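Local coordinates for protein Bd3460 (Bdellovibrio bacteriovorus, PDB 5CEC) that binds the predatory endopeptidase Bd3459 as its ankyrin-repeat immunity protein, and so probably protects the predator from its own enzyme during prey invasion, at residues S208-D211 / T212-L216; G164-A167 / L168-V171. All coordinates share one frame; numbering follows the deposited sequence.

Contact 2 (164-171) comes first along the chain and lies at the start of helix 167-174; contact 1 (208-216) follows at the start of the last helix, 210-218. Both belong to the C-terminal part of the ankyrin array, and their centres are about 14 Å apart. They meet directly: T212 CG2 packs on V171 O at 3.6 Å, and the methyl groups L216 CD2 and L168 CD1 lie 4.3 Å from each other. Contact 2 is buried within its repeat, whereas contact 1 lies on the last helix of the stack, its centre about 26 Å from the centre of the chain. There N209 packs on N411 of the Bd3459 chain.

Contact 1: residues S208-D211 / T212-L216; sequences SNQD and TAKAL
N209 and T212 face each other across the first turn of helix 210-218, their side chains crossing at about a right angle. A chi1 of -164° puts N209 CG opposite the backbone N and carries the amide back over the helix start, where OD1 accepts from T212 N at 3.1 Å. The N-H is almost straight on this oxygen (173°), although it reaches OD1 from above the amide plane. T212 OG1 sits close against the same amide, 2.9 Å from N209 CG, but its hydrogen bond goes to the carbonyl of A172; N209 ND2 in turn bonds to the carbonyls of R173 and G175. The amide is therefore held at both its oxygen and its nitrogen, which fixes its rotation while it links this cap to the end of helix 167-174. The D211 side chain points away from 212-216 and touches P177; its backbone contributes more: D211 O accepts from A215 N at 3.1 Å, one step after the bond from K214 N to Q210 O at 3.0 Å. On the outer side Q210 bends at chi2 (-74°), bringing NE2 to 3.3 Å from CE of the extended K214. D211 OD1 and K214 NZ stay 5.2 Å apart, so their attraction is probably modest. An asparagine N-cap, just after the Schellman motif at S208 that ends the preceding helix, thus begins the final helix of the ankyrin stack.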
ATOM      1  N   SER B 208     -28.136  11.158   5.458  1.00 19.56           N
ATOM      2  CA  SER B 208     -28.878  10.036   4.853  1.00 20.59           C
ATOM      3  C   SER B 208     -28.325   8.683   5.305  1.00 18.40           C
ATOM      4  O   SER B 208     -28.346   7.716   4.559  1.00 20.05           O
ATOM      5  CB  SER B 208     -28.922  10.155   3.321  1.00 23.10           C
ATOM      6  OG  SER B 208     -29.535  11.387   2.936  1.00 27.20           O
ATOM      7  N   ASN B 209     -27.839   8.624   6.546  1.00 17.46           N
ATOM      8  CA  ASN B 209     -27.403   7.371   7.140  1.00 16.96           C
ATOM      9  C   ASN B 209     -28.548   6.733   7.829  1.00 17.04           C
ATOM     10  O   ASN B 209     -28.812   7.014   8.989  1.00 16.73           O
ATOM     11  CB  ASN B 209     -26.229   7.594   8.094  1.00 16.04           C
ATOM     12  CG  ASN B 209     -25.509   6.309   8.432  1.00 16.91           C
ATOM     13  OD1 ASN B 209     -26.132   5.234   8.565  1.00 17.22           O
ATOM     14  ND2 ASN B 209     -24.210   6.412   8.665  1.00 16.37           N
ATOM     15  N   GLN B 210     -29.308   5.931   7.080  1.00 17.53           N
ATOM     16  CA  GLN B 210     -30.519   5.332   7.620  1.00 19.83           C
ATOM     17  C   GLN B 210     -30.210   4.469   8.833  1.00 18.70           C
ATOM     18  O   GLN B 210     -30.928   4.522   9.828  1.00 19.78           O
ATOM     19  CB  GLN B 210     -31.211   4.455   6.548  1.00 22.74           C
ATOM     20  CG  GLN B 210     -32.006   5.202   5.500  1.00 28.48           C
ATOM     21  CD  GLN B 210     -33.339   5.767   5.987  1.00 30.63           C
ATOM     22  OE1 GLN B 210     -33.798   6.763   5.449  1.00 38.63           O
ATOM     23  NE2 GLN B 210     -33.989   5.104   6.962  1.00 35.49           N
ATOM     24  N   ASP B 211     -29.137   3.680   8.771  1.00 18.44           N
ATOM     25  CA  ASP B 211     -28.890   2.730   9.852  1.00 19.19           C
ATOM     26  C   ASP B 211     -28.491   3.407  11.168  1.00 18.67           C
ATOM     27  O   ASP B 211     -28.955   2.989  12.216  1.00 20.30           O
ATOM     28  CB  ASP B 211     -27.829   1.707   9.454  1.00 20.94           C
ATOM     29  CG  ASP B 211     -28.263   0.809   8.328  1.00 26.14           C
ATOM     30  OD1 ASP B 211     -29.460   0.519   8.224  1.00 28.93           O
ATOM     31  OD2 ASP B 211     -27.390   0.397   7.532  1.00 33.42           O
ATOM     32  N   THR B 212     -27.624   4.422  11.126  1.00 16.95           N
ATOM     33  CA  THR B 212     -27.289   5.114  12.354  1.00 16.71           C
ATOM     34  C   THR B 212     -28.438   5.997  12.856  1.00 17.43           C
ATOM     35  O   THR B 212     -28.616   6.126  14.072  1.00 17.77           O
ATOM     36  CB  THR B 212     -26.034   5.988  12.240  1.00 16.63           C
ATOM     37  OG1 THR B 212     -26.250   6.938  11.208  1.00 16.53           O
ATOM     38  CG2 THR B 212     -24.767   5.147  11.992  1.00 17.18           C
ATOM     39  N   ALA B 213     -29.242   6.561  11.946  1.00 18.36           N
ATOM     40  CA  ALA B 213     -30.359   7.395  12.381  1.00 18.48           C
ATOM     41  C   ALA B 213     -31.358   6.522  13.134  1.00 19.76           C
ATOM     42  O   ALA B 213     -31.826   6.891  14.215  1.00 20.63           O
ATOM     43  CB  ALA B 213     -31.034   8.106  11.210  1.00 19.47           C
ATOM     44  N   LYS B 214     -31.691   5.365  12.555  1.00 20.32           N
ATOM     45  CA  LYS B 214     -32.607   4.432  13.214  1.00 23.43           C
ATOM     46  C   LYS B 214     -32.090   4.063  14.595  1.00 22.18           C
ATOM     47  O   LYS B 214     -32.825   4.102  15.583  1.00 25.03           O
ATOM     48  CB  LYS B 214     -32.753   3.153  12.376  1.00 26.83           C
ATOM     49  CG  LYS B 214     -33.602   3.317  11.145  1.00 33.02           C
ATOM     50  CD  LYS B 214     -33.646   2.060  10.278  1.00 38.71           C
ATOM     51  CE  LYS B 214     -34.162   2.387   8.871  1.00 44.64           C
ATOM     52  NZ  LYS B 214     -34.592   1.216   8.046  1.00 51.24           N
ATOM     53  N   ALA B 215     -30.802   3.718  14.653  1.00 21.07           N
ATOM     54  CA  ALA B 215     -30.178   3.307  15.910  1.00 22.23           C
ATOM     55  C   ALA B 215     -30.192   4.425  16.943  1.00 20.87           C
ATOM     56  O   ALA B 215     -30.591   4.211  18.080  1.00 22.63           O
ATOM     57  CB  ALA B 215     -28.765   2.819  15.691  1.00 24.24           C
ATOM     58  N   LEU B 216     -29.772   5.616  16.538  1.00 19.29           N
ATOM     59  CA  LEU B 216     -29.746   6.748  17.459  1.00 19.31           C
ATOM     60  C   LEU B 216     -31.117   7.197  17.950  1.00 19.96           C
ATOM     61  O   LEU B 216     -31.253   7.597  19.113  1.00 21.92           O
ATOM     62  CB  LEU B 216     -29.039   7.923  16.841  1.00 20.01           C
ATOM     63  CG  LEU B 216     -27.532   7.762  16.791  1.00 19.71           C
ATOM     64  CD1 LEU B 216     -26.962   8.780  15.830  1.00 19.39           C
ATOM     65  CD2 LEU B 216     -26.902   7.905  18.158  1.00 19.82           C
TER

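Contact 2: residues G164-A167 / L168-V171; sequences GETA and LFAV
The turn leading into the first helix of an ankyrin repeat, predicted to span 163-195, carries this contact: E165 and T166 precede helix 167-174, with T166 at the N-cap position, and F169 folds back against both. The sequence T166-A167-L168-F169 falls where ankyrin repeats usually carry their TPLH signature, with F169 in the place of the histidine. E165 CA lies over one face of the F169 ring, 4.3 Å from its centroid, a CH-pi contact offset toward the rim. From there the E165 side chain runs on along the ring, with E165 CG 3.6 Å from F169 CD2, and the carboxylate plane is tilted only 21° from the ring plane. T166 OG1 approaches a different part of the ring, in its plane at the edge, 3.5 Å from F169 CD1. With chi1 at -74°, F169 CG stands beside the backbone N and the ring is carried back toward E165 and T166. The helix begins with F169 N donating to T166 O at 2.9 Å, a bent bond (135°) from above the carbonyl plane; V171 N then reaches A167 O at 3.0 Å in a nearly linear bond. The CB of A167 points away from 168-171 and packs on F135, M136 and A139 of helix 134-141. The E165 carboxylate is salt-bridged to R173 and also accepts from N194, partners that probably stabilise its negative charge while its aliphatic part remains packed on the phenyl ring.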
ATOM      1  N   GLY B 164     -18.285  21.895  17.765  1.00 17.90           N
ATOM      2  CA  GLY B 164     -19.127  21.371  18.811  1.00 17.48           C
ATOM      3  C   GLY B 164     -19.504  19.922  18.676  1.00 16.99           C
ATOM      4  O   GLY B 164     -20.475  19.510  19.296  1.00 17.42           O
ATOM      5  N   GLU B 165     -18.763  19.169  17.858  1.00 15.57           N
ATOM      6  CA  GLU B 165     -19.109  17.776  17.596  1.00 15.93           C
ATOM      7  C   GLU B 165     -18.116  16.841  18.252  1.00 15.73           C
ATOM      8  O   GLU B 165     -16.913  17.108  18.283  1.00 16.02           O
ATOM      9  CB  GLU B 165     -19.136  17.533  16.075  1.00 15.55           C
ATOM     10  CG  GLU B 165     -20.284  18.277  15.424  1.00 17.45           C
ATOM     11  CD  GLU B 165     -20.548  17.908  13.975  1.00 16.31           C
ATOM     12  OE1 GLU B 165     -19.737  17.165  13.367  1.00 16.72           O
ATOM     13  OE2 GLU B 165     -21.563  18.387  13.436  1.00 18.57           O
ATOM     14  N   THR B 166     -18.638  15.732  18.769  1.00 16.17           N
ATOM     15  CA  THR B 166     -17.865  14.612  19.275  1.00 15.16           C
ATOM     16  C   THR B 166     -17.858  13.480  18.258  1.00 14.95           C
ATOM     17  O   THR B 166     -18.473  13.552  17.179  1.00 15.85           O
ATOM     18  CB  THR B 166     -18.493  14.131  20.582  1.00 16.11           C
ATOM     19  OG1 THR B 166     -19.830  13.726  20.287  1.00 16.80           O
ATOM     20  CG2 THR B 166     -18.505  15.240  21.615  1.00 18.00           C
ATOM     21  N   ALA B 167     -17.142  12.420  18.594  1.00 14.25           N
ATOM     22  CA  ALA B 167     -17.074  11.220  17.737  1.00 14.54           C
ATOM     23  C   ALA B 167     -18.426  10.660  17.382  1.00 14.36           C
ATOM     24  O   ALA B 167     -18.612  10.147  16.282  1.00 14.87           O
ATOM     25  CB  ALA B 167     -16.228  10.152  18.397  1.00 15.45           C
ATOM     26  N   LEU B 168     -19.381  10.763  18.311  1.00 13.60           N
ATOM     27  CA  LEU B 168     -20.738  10.293  18.027  1.00 14.76           C
ATOM     28  C   LEU B 168     -21.313  10.926  16.768  1.00 14.15           C
ATOM     29  O   LEU B 168     -22.034  10.267  16.027  1.00 14.52           O
ATOM     30  CB  LEU B 168     -21.648  10.534  19.235  1.00 15.36           C
ATOM     31  CG  LEU B 168     -22.999   9.815  19.167  1.00 17.58           C
ATOM     32  CD1 LEU B 168     -22.832   8.309  19.337  1.00 19.51           C
ATOM     33  CD2 LEU B 168     -23.909  10.309  20.267  1.00 18.40           C
ATOM     34  N   PHE B 169     -21.018  12.200  16.551  1.00 14.42           N
ATOM     35  CA  PHE B 169     -21.505  12.913  15.360  1.00 14.12           C
ATOM     36  C   PHE B 169     -20.839  12.387  14.091  1.00 14.26           C
ATOM     37  O   PHE B 169     -21.491  12.219  13.049  1.00 15.43           O
ATOM     38  CB  PHE B 169     -21.204  14.416  15.491  1.00 15.18           C
ATOM     39  CG  PHE B 169     -22.088  15.134  16.455  1.00 15.36           C
ATOM     40  CD1 PHE B 169     -21.974  14.968  17.831  1.00 16.27           C
ATOM     41  CD2 PHE B 169     -23.043  16.005  15.987  1.00 16.14           C
ATOM     42  CE1 PHE B 169     -22.798  15.659  18.679  1.00 15.69           C
ATOM     43  CE2 PHE B 169     -23.871  16.696  16.831  1.00 16.69           C
ATOM     44  CZ  PHE B 169     -23.744  16.540  18.189  1.00 16.75           C
ATOM     45  N   ALA B 170     -19.524  12.163  14.143  1.00 14.01           N
ATOM     46  CA  ALA B 170     -18.821  11.663  12.964  1.00 14.68           C
ATOM     47  C   ALA B 170     -19.314  10.293  12.539  1.00 14.82           C
ATOM     48  O   ALA B 170     -19.535  10.036  11.367  1.00 14.90           O
ATOM     49  CB  ALA B 170     -17.326  11.622  13.236  1.00 15.80           C
ATOM     50  N   VAL B 171     -19.475   9.406  13.517  1.00 14.80           N
ATOM     51  CA  VAL B 171     -19.985   8.073  13.263  1.00 15.58           C
ATOM     52  C   VAL B 171     -21.455   8.104  12.902  1.00 15.43           C
ATOM     53  O   VAL B 171     -21.917   7.292  12.083  1.00 15.59           O
ATOM     54  CB  VAL B 171     -19.682   7.141  14.444  1.00 18.64           C
ATOM     55  CG1 VAL B 171     -20.430   5.841  14.377  1.00 25.03           C
ATOM     56  CG2 VAL B 171     -18.175   6.979  14.598  1.00 17.79           C
TER